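Local structure of ORF14 (2WPX) at residues Val11-Asn16 with Gly48-Ala53; Arg75-Asp80 with Thr84-Gln89; Val125-Pro130 with Ala148-Ile153; Asn306-His311 with Tyr325-Phe330. The protein is a tandem GNAT protein of the clavulanic acid biosynthesis pathway that binds acetyl-CoA and probably acts as an acyltransferase. One frame throughout, in Å; residues are numbered along the deposited sequence.

Contact 1 of 4, residues Val11-Asn16 with Gly48-Ala53; sequences VPLAAN and GSLRFA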
loop_
_atom_site.group_PDB
_atom_site.type_symbol
_atom_site.label_atom_id
_atom_site.label_comp_id
_atom_site.label_asym_id
_atom_site.label_seq_id
_atom_site.Cartn_x
_atom_site.Cartn_y
_atom_site.Cartn_z
ATOM N N VAL A 11 -20.456 9.473 12.785
ATOM C CA VAL A 11 -21.312 9.582 11.617
ATOM C C VAL A 11 -20.601 8.797 10.491
ATOM O O VAL A 11 -19.393 8.885 10.353
ATOM C CB VAL A 11 -21.470 11.092 11.238
ATOM C CG1 VAL A 11 -20.274 11.812 11.670
ATOM C CG2 VAL A 11 -21.657 11.311 9.722
ATOM N N PRO A 12 -21.338 7.982 9.737
ATOM C CA PRO A 12 -20.686 7.307 8.628
ATOM C C PRO A 12 -20.083 8.320 7.637
ATOM O O PRO A 12 -20.606 9.407 7.429
ATOM C CB PRO A 12 -21.824 6.508 7.970
ATOM C CG PRO A 12 -22.786 6.266 9.052
ATOM C CD PRO A 12 -22.702 7.479 9.977
ATOM N N LEU A 13 -18.977 7.922 7.027
ATOM C CA LEU A 13 -18.341 8.651 5.964
ATOM C C LEU A 13 -18.804 8.084 4.587
ATOM O O LEU A 13 -18.427 7.005 4.180
ATOM C CB LEU A 13 -16.834 8.524 6.182
ATOM C CG LEU A 13 -15.860 9.078 5.146
ATOM C CD1 LEU A 13 -16.302 10.503 4.736
ATOM C CD2 LEU A 13 -14.471 9.043 5.754
ATOM N N ALA A 14 -19.635 8.837 3.885
ATOM C CA ALA A 14 -20.237 8.441 2.627
ATOM C C ALA A 14 -19.790 9.452 1.578
ATOM O O ALA A 14 -19.691 10.648 1.860
ATOM C CB ALA A 14 -21.790 8.449 2.758
ATOM N N ALA A 15 -19.521 8.980 0.362
ATOM C CA ALA A 15 -18.886 9.820 -0.639
ATOM C C ALA A 15 -19.793 10.883 -1.231
ATOM O O ALA A 15 -19.309 11.824 -1.833
ATOM C CB ALA A 15 -18.297 8.969 -1.725
ATOM N N ASN A 16 -21.096 10.724 -1.095
ATOM C CA ASN A 16 -22.069 11.721 -1.562
ATOM C C ASN A 16 -22.234 12.893 -0.577
ATOM O O ASN A 16 -22.883 13.897 -0.893
ATOM C CB ASN A 16 -23.421 11.051 -1.754
ATOM C CG ASN A 16 -23.692 10.010 -0.673
ATOM O OD1 ASN A 16 -22.745 9.412 -0.138
ATOM N ND2 ASN A 16 -24.963 9.778 -0.348
ATOM N N GLY A 48 -12.086 8.348 -4.341
ATOM C CA GLY A 48 -12.385 7.131 -5.047
ATOM C C GLY A 48 -12.200 5.966 -4.108
ATOM O O GLY A 48 -12.839 4.934 -4.317
ATOM N N SER A 49 -11.340 6.109 -3.087
ATOM C CA SER A 49 -11.169 4.997 -2.142
ATOM C C SER A 49 -12.438 4.725 -1.303
ATOM O O SER A 49 -12.541 3.673 -0.634
ATOM C CB SER A 49 -9.980 5.186 -1.211
ATOM O OG SER A 49 -10.302 6.061 -0.139
ATOM N N LEU A 50 -13.409 5.625 -1.357
ATOM C CA LEU A 50 -14.670 5.406 -0.643
ATOM C C LEU A 50 -15.666 4.679 -1.536
ATOM O O LEU A 50 -16.598 4.047 -1.026
ATOM C CB LEU A 50 -15.313 6.748 -0.219
ATOM C CG LEU A 50 -14.541 7.655 0.722
ATOM C CD1 LEU A 50 -15.237 9.039 0.750
ATOM C CD2 LEU A 50 -14.435 7.024 2.122
ATOM N N ARG A 51 -15.474 4.784 -2.856
ATOM C CA ARG A 51 -16.462 4.315 -3.804
ATOM C C ARG A 51 -16.111 2.929 -4.374
ATOM O O ARG A 51 -16.984 2.121 -4.742
ATOM C CB ARG A 51 -16.595 5.349 -4.921
ATOM C CG ARG A 51 -16.987 6.787 -4.424
ATOM C CD ARG A 51 -17.727 7.617 -5.525
ATOM N NE ARG A 51 -16.786 8.022 -6.558
ATOM C CZ ARG A 51 -17.071 8.218 -7.846
ATOM N NH1 ARG A 51 -18.301 8.028 -8.339
ATOM N NH2 ARG A 51 -16.094 8.591 -8.655
ATOM N N PHE A 52 -14.803 2.675 -4.413
ATOM C CA PHE A 52 -14.228 1.551 -5.139
ATOM C C PHE A 52 -13.293 0.790 -4.244
ATOM O O PHE A 52 -12.170 1.206 -4.030
ATOM C CB PHE A 52 -13.460 2.042 -6.348
ATOM C CG PHE A 52 -14.250 2.939 -7.227
ATOM C CD1 PHE A 52 -13.994 4.284 -7.264
ATOM C CD2 PHE A 52 -15.252 2.425 -8.037
ATOM C CE1 PHE A 52 -14.758 5.127 -8.133
ATOM C CE2 PHE A 52 -15.989 3.235 -8.865
ATOM C CZ PHE A 52 -15.739 4.597 -8.912
ATOM N N ALA A 53 -13.778 -0.327 -3.725
ATOM C CA ALA A 53 -13.021 -1.064 -2.788
ATOM C C ALA A 53 -12.293 -2.166 -3.534
ATOM O O ALA A 53 -12.626 -2.513 -4.698
ATOM C CB ALA A 53 -13.936 -1.650 -1.673
#
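L50 meets both L13 and A15, one methyl branch for each. L50 CD2 lies 3.9 Å from L13 CG, and the two leucine side chains cross at about a right angle, so the touch is made by branch points and methyls rather than along their lengths. The other branch, L50 CD1, sits 3.9 Å from A15 CB. That same methyl of A15 is met from R51 as well: R51 CG packs 3.7 Å from A15 CB, using the aliphatic base of the side chain. A15 thus fits against two successive residues, L50 and R51. No hydrogen bond joins the segments.

Behind this first shell, L13 carries its CG anti to the backbone N (chi1 174°), which swings the branched end over to L50. The arginine chain bends at chi3, and F52 CE1 lies 3.5 Å above one face of the R51 guanidinium, displaced from its centre.

W24 of helix 18-33 touches both L13 and L50, and V21 adds to the packing on L50. The backbone of L13 is hydrogen-bonded to D61 of strand 57-66; the contact sets the chain leaving edge strand 9-12 against segment 48-53, on helix 43-51.

Contact 2 of 4, residues Arg75-Asp80 with Thr84-Gln89; sequences RLALPD and TARVDQ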
loop_
_atom_site.group_PDB
_atom_site.type_symbol
_atom_site.label_atom_id
_atom_site.label_comp_id
_atom_site.label_asym_id
_atom_site.label_seq_id
_atom_site.Cartn_x
_atom_site.Cartn_y
_atom_site.Cartn_z
ATOM N N ARG A 75 -11.434 3.810 9.493
ATOM C CA ARG A 75 -11.842 3.071 8.298
ATOM C C ARG A 75 -11.493 1.610 8.494
ATOM O O ARG A 75 -10.345 1.285 8.792
ATOM C CB ARG A 75 -11.119 3.613 7.051
ATOM C CG ARG A 75 -11.298 5.150 6.799
ATOM C CD ARG A 75 -11.029 5.529 5.275
ATOM N NE ARG A 75 -11.887 4.792 4.319
ATOM C CZ ARG A 75 -11.630 4.724 3.019
ATOM N NH1 ARG A 75 -10.573 5.367 2.534
ATOM N NH2 ARG A 75 -12.414 4.028 2.207
ATOM N N LEU A 76 -12.479 0.731 8.336
ATOM C CA LEU A 76 -12.236 -0.694 8.362
ATOM C C LEU A 76 -12.355 -1.297 7.006
ATOM O O LEU A 76 -13.220 -0.911 6.229
ATOM C CB LEU A 76 -13.253 -1.406 9.236
ATOM C CG LEU A 76 -13.066 -1.206 10.729
ATOM C CD1 LEU A 76 -13.800 -2.322 11.421
ATOM C CD2 LEU A 76 -11.588 -1.127 11.151
ATOM N N ALA A 77 -11.538 -2.301 6.736
ATOM C CA ALA A 77 -11.720 -3.094 5.502
ATOM C C ALA A 77 -12.062 -4.471 5.962
ATOM O O ALA A 77 -11.401 -5.013 6.839
ATOM C CB ALA A 77 -10.429 -3.093 4.623
ATOM N N LEU A 78 -13.123 -5.029 5.398
ATOM C CA LEU A 78 -13.576 -6.351 5.814
ATOM C C LEU A 78 -13.419 -7.305 4.654
ATOM O O LEU A 78 -14.224 -7.276 3.720
ATOM C CB LEU A 78 -15.058 -6.332 6.262
ATOM C CG LEU A 78 -15.486 -5.489 7.483
ATOM C CD1 LEU A 78 -14.648 -5.687 8.717
ATOM C CD2 LEU A 78 -15.588 -4.056 7.131
ATOM N N PRO A 79 -12.395 -8.160 4.695
ATOM C CA PRO A 79 -12.285 -9.182 3.642
ATOM C C PRO A 79 -13.474 -10.161 3.691
ATOM O O PRO A 79 -13.742 -10.779 4.737
ATOM C CB PRO A 79 -10.989 -9.922 4.011
ATOM C CG PRO A 79 -10.277 -9.011 5.011
ATOM C CD PRO A 79 -11.371 -8.321 5.738
ATOM N N ASP A 80 -14.192 -10.313 2.587
ATOM C CA ASP A 80 -15.334 -11.250 2.585
ATOM C C ASP A 80 -14.930 -12.606 3.132
ATOM O O ASP A 80 -13.852 -13.086 2.797
ATOM C CB ASP A 80 -15.885 -11.441 1.166
ATOM C CG ASP A 80 -16.469 -10.184 0.619
ATOM O OD1 ASP A 80 -16.381 -9.971 -0.602
ATOM O OD2 ASP A 80 -16.994 -9.390 1.419
ATOM N N THR A 84 -11.311 -11.615 10.067
ATOM C CA THR A 84 -10.508 -10.435 10.362
ATOM C C THR A 84 -11.163 -9.107 9.983
ATOM O O THR A 84 -11.930 -9.015 9.021
ATOM C CB THR A 84 -9.213 -10.524 9.524
ATOM O OG1 THR A 84 -8.272 -11.349 10.238
ATOM C CG2 THR A 84 -8.629 -9.184 9.341
ATOM N N ALA A 85 -10.838 -8.071 10.732
ATOM C CA ALA A 85 -11.166 -6.727 10.319
ATOM C C ALA A 85 -9.893 -5.903 10.372
ATOM O O ALA A 85 -9.246 -5.829 11.429
ATOM C CB ALA A 85 -12.181 -6.152 11.220
ATOM N N ARG A 86 -9.562 -5.270 9.248
ATOM C CA ARG A 86 -8.348 -4.545 9.106
ATOM C C ARG A 86 -8.557 -3.012 9.250
ATOM O O ARG A 86 -9.426 -2.422 8.582
ATOM C CB ARG A 86 -7.755 -4.831 7.755
ATOM C CG ARG A 86 -6.667 -3.854 7.435
ATOM C CD ARG A 86 -5.778 -4.364 6.314
ATOM N NE ARG A 86 -6.504 -5.173 5.318
ATOM C CZ ARG A 86 -7.097 -4.656 4.237
ATOM N NH1 ARG A 86 -7.065 -3.335 4.070
ATOM N NH2 ARG A 86 -7.727 -5.442 3.346
ATOM N N VAL A 87 -7.731 -2.382 10.082
ATOM C CA VAL A 87 -7.838 -0.946 10.262
ATOM C C VAL A 87 -7.117 -0.216 9.171
ATOM O O VAL A 87 -5.921 -0.119 9.210
ATOM C CB VAL A 87 -7.328 -0.488 11.653
ATOM C CG1 VAL A 87 -7.469 1.022 11.796
ATOM C CG2 VAL A 87 -8.149 -1.194 12.735
ATOM N N ASP A 88 -7.839 0.302 8.177
ATOM C CA ASP A 88 -7.137 0.930 7.074
ATOM C C ASP A 88 -6.835 2.378 7.412
ATOM O O ASP A 88 -5.981 2.982 6.783
ATOM C CB ASP A 88 -7.938 0.861 5.801
ATOM C CG ASP A 88 -7.619 -0.371 4.986
ATOM O OD1 ASP A 88 -8.331 -0.570 3.981
ATOM O OD2 ASP A 88 -6.637 -1.114 5.281
ATOM N N GLN A 89 -7.532 2.912 8.417
ATOM C CA GLN A 89 -7.293 4.252 8.879
ATOM C C GLN A 89 -7.817 4.456 10.278
ATOM O O GLN A 89 -8.988 4.168 10.555
ATOM C CB GLN A 89 -7.865 5.334 7.920
ATOM C CG GLN A 89 -7.620 6.765 8.401
ATOM C CD GLN A 89 -8.264 7.829 7.491
ATOM O OE1 GLN A 89 -7.572 8.566 6.764
ATOM N NE2 GLN A 89 -9.578 7.898 7.509
#
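A classic beta bulge interrupts the pairing of R75 with the far strand: D88 and Q89 both face this one residue in the antiparallel hairpin of strands 69-79 and 84-92, part of the N-terminal GNAT domain. R75 O accepts from D88 N at 2.8 Å and, at greater length, from Q89 N at 3.3 Å. R75 N donates to Q89 O at 2.7 Å. Beyond the bulge the register is regular. A77 and R86 form a hydrogen-bonded pair, joined in both directions between their backbone N and O atoms, and L76 and V87 form the non-hydrogen-bonded pair between.

The two faces differ. On that of L76 and V87, L76 CD2 packs 3.8 Å from V87 CG2; this valine approaches the bound acetyl coenzyme A, its side chain about 5 Å away. L78 CD1 reaches A85 CB at 3.5 Å, although the CB of L78 itself points away from the far strand.

On the other face R75 lays its CB and CG against Q89 CB, then bends at chi3 (57°); its guanidinium is held by D61 in a salt bridge. R86, also bent at chi3, sets one face of its guanidinium over A77 CB. At the edge of that group, near its plane, and in a salt bridge within its own strand segment, R86 NH1 donates to the syn side of D88 OD2 at 2.6 Å.

Contact 3 of 4, residues Val125-Pro130 with Ala148-Ile153; sequences VVESLP and AHRSDI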
loop_
_atom_site.group_PDB
_atom_site.type_symbol
_atom_site.label_atom_id
_atom_site.label_comp_id
_atom_site.label_asym_id
_atom_site.label_seq_id
_atom_site.Cartn_x
_atom_site.Cartn_y
_atom_site.Cartn_z
ATOM N N VAL A 125 1.449 -0.523 11.689
ATOM C CA VAL A 125 1.870 0.574 12.508
ATOM C C VAL A 125 3.190 1.048 12.007
ATOM O O VAL A 125 4.090 0.239 11.698
ATOM C CB VAL A 125 2.007 0.144 13.974
ATOM C CG1 VAL A 125 2.467 1.328 14.795
ATOM C CG2 VAL A 125 0.657 -0.471 14.488
ATOM N N VAL A 126 3.356 2.360 11.919
ATOM C CA VAL A 126 4.652 2.856 11.540
ATOM C C VAL A 126 5.701 3.007 12.666
ATOM O O VAL A 126 5.495 3.742 13.635
ATOM C CB VAL A 126 4.516 4.146 10.828
ATOM C CG1 VAL A 126 5.956 4.693 10.528
ATOM C CG2 VAL A 126 3.640 3.916 9.565
ATOM N N GLU A 127 6.850 2.361 12.504
ATOM C CA GLU A 127 7.831 2.282 13.552
ATOM C C GLU A 127 9.181 2.580 12.959
ATOM O O GLU A 127 9.268 2.772 11.757
ATOM C CB GLU A 127 7.791 0.904 14.254
ATOM C CG GLU A 127 6.384 0.581 14.853
ATOM C CD GLU A 127 6.481 -0.490 15.897
ATOM O OE1 GLU A 127 7.400 -0.349 16.739
ATOM O OE2 GLU A 127 5.690 -1.488 15.850
ATOM N N SER A 128 10.209 2.682 13.810
ATOM C CA SER A 128 11.593 2.868 13.377
ATOM C C SER A 128 12.345 1.623 12.928
ATOM O O SER A 128 12.133 0.525 13.392
ATOM C CB SER A 128 12.441 3.524 14.466
ATOM O OG SER A 128 11.733 4.584 15.068
ATOM N N LEU A 129 13.279 1.865 12.029
ATOM C CA LEU A 129 14.229 0.857 11.605
ATOM C C LEU A 129 15.405 0.856 12.533
ATOM O O LEU A 129 15.717 1.847 13.126
ATOM C CB LEU A 129 14.700 1.202 10.210
ATOM C CG LEU A 129 13.575 1.007 9.218
ATOM C CD1 LEU A 129 13.980 1.738 7.987
ATOM C CD2 LEU A 129 13.332 -0.509 8.944
ATOM N N PRO A 130 16.069 -0.271 12.673
ATOM C CA PRO A 130 17.285 -0.208 13.458
ATOM C C PRO A 130 18.235 0.798 12.854
ATOM O O PRO A 130 18.835 1.609 13.557
ATOM C CB PRO A 130 17.866 -1.616 13.326
ATOM C CG PRO A 130 16.989 -2.375 12.449
ATOM C CD PRO A 130 15.686 -1.646 12.333
ATOM N N ALA A 148 -3.434 -4.188 21.795
ATOM C CA ALA A 148 -2.981 -4.930 20.620
ATOM C C ALA A 148 -1.550 -5.412 20.930
ATOM O O ALA A 148 -0.888 -4.893 21.852
ATOM C CB ALA A 148 -2.999 -4.035 19.382
ATOM N N HIS A 149 -1.106 -6.420 20.158
ATOM C CA HIS A 149 0.259 -6.940 20.233
ATOM C C HIS A 149 0.867 -7.011 18.822
ATOM O O HIS A 149 0.175 -7.104 17.822
ATOM C CB HIS A 149 0.263 -8.326 20.901
ATOM C CG HIS A 149 -0.462 -8.357 22.200
ATOM N ND1 HIS A 149 -1.819 -8.573 22.283
ATOM C CD2 HIS A 149 -0.025 -8.186 23.472
ATOM C CE1 HIS A 149 -2.185 -8.553 23.555
ATOM N NE2 HIS A 149 -1.116 -8.316 24.296
ATOM N N ARG A 150 2.179 -6.964 18.752
ATOM C CA ARG A 150 2.872 -7.166 17.479
ATOM C C ARG A 150 2.733 -8.630 17.054
ATOM O O ARG A 150 2.882 -9.512 17.893
ATOM C CB ARG A 150 4.349 -6.800 17.643
ATOM C CG ARG A 150 4.534 -5.303 17.565
ATOM C CD ARG A 150 5.997 -4.947 17.621
ATOM N NE ARG A 150 6.181 -3.522 17.881
ATOM C CZ ARG A 150 6.259 -3.013 19.121
ATOM N NH1 ARG A 150 6.159 -3.833 20.150
ATOM N NH2 ARG A 150 6.457 -1.718 19.335
ATOM N N SER A 151 2.424 -8.878 15.779
ATOM C CA SER A 151 2.325 -10.238 15.212
ATOM C C SER A 151 3.693 -10.783 14.962
ATOM O O SER A 151 4.611 -10.052 14.610
ATOM C CB SER A 151 1.616 -10.198 13.855
ATOM O OG SER A 151 0.315 -9.641 13.959
ATOM N N ASP A 152 3.836 -12.072 15.089
ATOM C CA ASP A 152 5.138 -12.664 14.780
ATOM C C ASP A 152 5.256 -12.977 13.288
ATOM O O ASP A 152 5.265 -14.122 12.893
ATOM C CB ASP A 152 5.412 -13.913 15.648
ATOM C CG ASP A 152 6.876 -14.404 15.530
ATOM O OD1 ASP A 152 7.151 -15.518 16.005
ATOM O OD2 ASP A 152 7.758 -13.713 14.936
ATOM N N ILE A 153 5.259 -11.938 12.472
ATOM C CA ILE A 153 5.579 -12.063 11.061
ATOM C C ILE A 153 6.509 -10.908 10.667
ATOM O O ILE A 153 6.597 -9.882 11.355
ATOM C CB ILE A 153 4.287 -12.065 10.177
ATOM C CG1 ILE A 153 3.600 -10.706 10.233
ATOM C CG2 ILE A 153 3.345 -13.236 10.598
ATOM C CD1 ILE A 153 2.132 -10.722 9.917
#
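The guanidinium of R150 receives the carboxylate of E127 at its edge, with E127 CD in the guanidinium plane, while the two flat groups are turned 45° against each other. This is a side-on, two-pronged salt bridge between strands 120-127 and 149-162, in the N-terminal GNAT domain. NE and NH2 each take one oxygen. R150 NE donates to the syn lone pair of E127 OE2 at 2.9 Å. R150 NH2 meets E127 OE1 at 3.1 Å, also from the syn side but 30° out of the carboxylate plane, which reflects the twist between the groups.

The side chains come from opposite directions. R150 is extended from CG to NE, so its charged end crosses to the glutamate although its CB does not point there. The strands are not neighbours: strand 323-334, from the C-terminal end of the chain, runs between them, and its V329 touches both side chains. A140 of helix 138-145 also touches both.

The bridge is a surface contact away from the acetyl-CoA-binding residues; the side chain of E127 is about 9 Å from the bound cofactor. OE2 has a second donor, which probably helps to fix the carboxylate's rotation: alongside R150 NE, E127 OE2 accepts from W331 NE1 of the intervening strand.

Contact 4 of 4, residues Asn306-His311 with Tyr325-Phe330; sequences NAEDNH and YDRWVF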
loop_
_atom_site.group_PDB
_atom_site.type_symbol
_atom_site.label_atom_id
_atom_site.label_comp_id
_atom_site.label_asym_id
_atom_site.label_seq_id
_atom_site.Cartn_x
_atom_site.Cartn_y
_atom_site.Cartn_z
ATOM N N ASN A 306 9.350 -3.863 1.030
ATOM C CA ASN A 306 9.597 -5.299 1.055
ATOM C C ASN A 306 9.416 -5.862 2.427
ATOM O O ASN A 306 9.740 -5.207 3.427
ATOM C CB ASN A 306 11.028 -5.560 0.672
ATOM C CG ASN A 306 11.280 -5.185 -0.708
ATOM O OD1 ASN A 306 11.988 -4.216 -0.998
ATOM N ND2 ASN A 306 10.669 -5.935 -1.622
ATOM N N ALA A 307 8.953 -7.100 2.487
ATOM C CA ALA A 307 9.094 -7.829 3.725
ATOM C C ALA A 307 10.584 -7.871 4.073
ATOM O O ALA A 307 11.441 -8.154 3.216
ATOM C CB ALA A 307 8.537 -9.215 3.601
ATOM N N GLU A 308 10.898 -7.580 5.339
ATOM C CA GLU A 308 12.300 -7.431 5.735
ATOM C C GLU A 308 13.096 -8.737 5.555
ATOM O O GLU A 308 14.320 -8.702 5.593
ATOM C CB GLU A 308 12.391 -6.935 7.167
ATOM C CG GLU A 308 11.668 -7.900 8.084
ATOM C CD GLU A 308 11.531 -7.420 9.508
ATOM O OE1 GLU A 308 11.925 -6.267 9.798
ATOM O OE2 GLU A 308 10.996 -8.203 10.325
ATOM N N ASP A 309 12.420 -9.867 5.333
ATOM C CA ASP A 309 13.153 -11.122 5.064
ATOM C C ASP A 309 13.348 -11.407 3.586
ATOM O O ASP A 309 13.964 -12.389 3.228
ATOM C CB ASP A 309 12.521 -12.338 5.765
ATOM C CG ASP A 309 11.153 -12.672 5.229
ATOM O OD1 ASP A 309 10.730 -13.841 5.350
ATOM O OD2 ASP A 309 10.482 -11.784 4.677
ATOM N N ASN A 310 12.825 -10.549 2.724
ATOM C CA ASN A 310 13.077 -10.705 1.291
ATOM C C ASN A 310 14.419 -10.130 0.806
ATOM O O ASN A 310 14.446 -9.209 -0.003
ATOM C CB ASN A 310 11.950 -10.109 0.452
ATOM C CG ASN A 310 11.982 -10.640 -0.993
ATOM O OD1 ASN A 310 12.997 -11.227 -1.408
ATOM N ND2 ASN A 310 10.901 -10.441 -1.750
ATOM N N HIS A 311 15.517 -10.691 1.290
ATOM C CA HIS A 311 16.866 -10.162 1.045
ATOM C C HIS A 311 17.220 -9.894 -0.401
ATOM O O HIS A 311 17.736 -8.829 -0.725
ATOM C CB HIS A 311 17.892 -11.086 1.724
ATOM C CG HIS A 311 17.589 -11.269 3.161
ATOM N ND1 HIS A 311 17.472 -10.191 4.027
ATOM C CD2 HIS A 311 17.285 -12.376 3.876
ATOM C CE1 HIS A 311 17.135 -10.643 5.222
ATOM N NE2 HIS A 311 17.014 -11.963 5.155
ATOM N N TYR A 325 13.722 3.783 5.049
ATOM C CA TYR A 325 13.369 4.954 5.814
ATOM C C TYR A 325 12.591 4.650 7.113
ATOM O O TYR A 325 12.969 5.136 8.164
ATOM C CB TYR A 325 12.560 5.888 4.950
ATOM C CG TYR A 325 12.534 7.239 5.545
ATOM C CD1 TYR A 325 13.601 8.127 5.342
ATOM C CD2 TYR A 325 11.459 7.654 6.319
ATOM C CE1 TYR A 325 13.594 9.383 5.896
ATOM C CE2 TYR A 325 11.436 8.922 6.867
ATOM C CZ TYR A 325 12.510 9.777 6.655
ATOM O OH TYR A 325 12.492 11.057 7.203
ATOM N N ASP A 326 11.507 3.867 7.040
ATOM C CA ASP A 326 10.764 3.477 8.231
ATOM C C ASP A 326 10.238 2.037 8.109
ATOM O O ASP A 326 10.403 1.384 7.062
ATOM C CB ASP A 326 9.662 4.478 8.536
ATOM C CG ASP A 326 8.743 4.668 7.361
ATOM O OD1 ASP A 326 8.155 5.762 7.204
ATOM O OD2 ASP A 326 8.618 3.727 6.551
ATOM N N ARG A 327 9.606 1.551 9.179
ATOM C CA ARG A 327 9.269 0.135 9.315
ATOM C C ARG A 327 7.745 -0.035 9.430
ATOM O O ARG A 327 7.080 0.743 10.137
ATOM C CB ARG A 327 9.926 -0.431 10.562
ATOM C CG ARG A 327 9.837 -1.954 10.670
ATOM C CD ARG A 327 10.689 -2.508 11.819
ATOM N NE ARG A 327 10.798 -3.968 11.806
ATOM C CZ ARG A 327 10.558 -4.756 12.855
ATOM N NH1 ARG A 327 10.199 -4.233 14.025
ATOM N NH2 ARG A 327 10.688 -6.073 12.748
ATOM N N TRP A 328 7.191 -1.038 8.738
ATOM C CA TRP A 328 5.742 -1.243 8.716
ATOM C C TRP A 328 5.409 -2.470 9.539
ATOM O O TRP A 328 5.555 -3.568 9.036
ATOM C CB TRP A 328 5.263 -1.450 7.265
ATOM C CG TRP A 328 5.123 -0.201 6.524
ATOM C CD1 TRP A 328 5.427 1.040 6.973
ATOM C CD2 TRP A 328 4.673 -0.043 5.160
ATOM N NE1 TRP A 328 5.172 1.978 5.987
ATOM C CE2 TRP A 328 4.679 1.345 4.877
ATOM C CE3 TRP A 328 4.246 -0.935 4.156
ATOM C CZ2 TRP A 328 4.275 1.874 3.604
ATOM C CZ3 TRP A 328 3.823 -0.403 2.898
ATOM C CH2 TRP A 328 3.830 0.974 2.645
ATOM N N VAL A 329 5.005 -2.297 10.800
ATOM C CA VAL A 329 4.909 -3.403 11.747
ATOM C C VAL A 329 3.445 -3.878 11.921
ATOM O O VAL A 329 2.539 -3.049 12.106
ATOM C CB VAL A 329 5.470 -3.031 13.138
ATOM C CG1 VAL A 329 5.566 -4.282 13.997
ATOM C CG2 VAL A 329 6.772 -2.339 13.042
ATOM N N PHE A 330 3.223 -5.196 11.844
ATOM C CA PHE A 330 1.866 -5.746 11.872
ATOM C C PHE A 330 1.438 -6.042 13.275
ATOM O O PHE A 330 2.152 -6.729 14.038
ATOM C CB PHE A 330 1.739 -6.964 10.949
ATOM C CG PHE A 330 2.195 -6.668 9.554
ATOM C CD1 PHE A 330 1.443 -5.856 8.724
ATOM C CD2 PHE A 330 3.440 -7.115 9.095
ATOM C CE1 PHE A 330 1.916 -5.513 7.423
ATOM C CE2 PHE A 330 3.908 -6.773 7.823
ATOM C CZ PHE A 330 3.145 -5.981 6.990
#
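E308 OE1 is gripped by two nitrogens of R327, accepting from NH2 at 3.2 Å and from NE at 3.3 Å. R327 NH2 also donates to E308 OE2 at 3.2 Å, so this one nitrogen straddles both carboxylate oxygens while NE adds a third bond to OE1. The result is a side-on salt bridge, with E308 CD at the guanidinium edge and in its plane. The flat groups are nearly coplanar, 26° apart, and both acceptor oxygens lie near the guanidinium plane. NH2 uses the syn lone pair of each oxygen; NE meets OE1 on the syn side but 25° out of the carboxylate plane. These bonds are rather long and moderately bent, a shared grip rather than one dominant bond.

R327 reaches over with a chain extended from CG to NE. E308 holds CG between its backbone N and carbonyl carbon (chi1 58°) and then runs straight. Its carboxylate also receives a weak bond from A155 N to OE2.

The glutamate stands in the type I turn from A307 to N310, just after strand 301-307 and before helix 311-319, where N310 is the N-cap. A155 of strand 149-162, which lies between the two strands, touches the side chain of R327, and the arginine's backbone pairs with E127 on its other side. The bridge therefore spans the strand between, tying the strand-to-helix turn of the C-terminal GNAT domain to strand 323-334, which is inserted between strands of the N-terminal half in this tandem GNAT architecture.

How the contacts relate
Contacts 1 and 2 touch: S49 OG is 2.8 Å from R75 NH1, probably hydrogen-bonded, and L50 CD2 packs against R75 NH2. Contacts 3 and 4 have centres 9 Å apart; strand 323-334, which carries one segment of contact 4, runs between the two strands of contact 3, with S151 N 2.8 Å from F330 O and V125 N 2.8 Å from V329 O, probable hydrogen bonds on either side. Strands 84-92 and 120-127 are neighbours, and contacts 2 and 3 come within about 8 Å at their nearest atoms. From acetyl coenzyme A, the side chain of V87 in contact 2 is about 5 Å away, that of E127 in contact 3 about 9 Å and that of R327 in contact 4 about 13 Å.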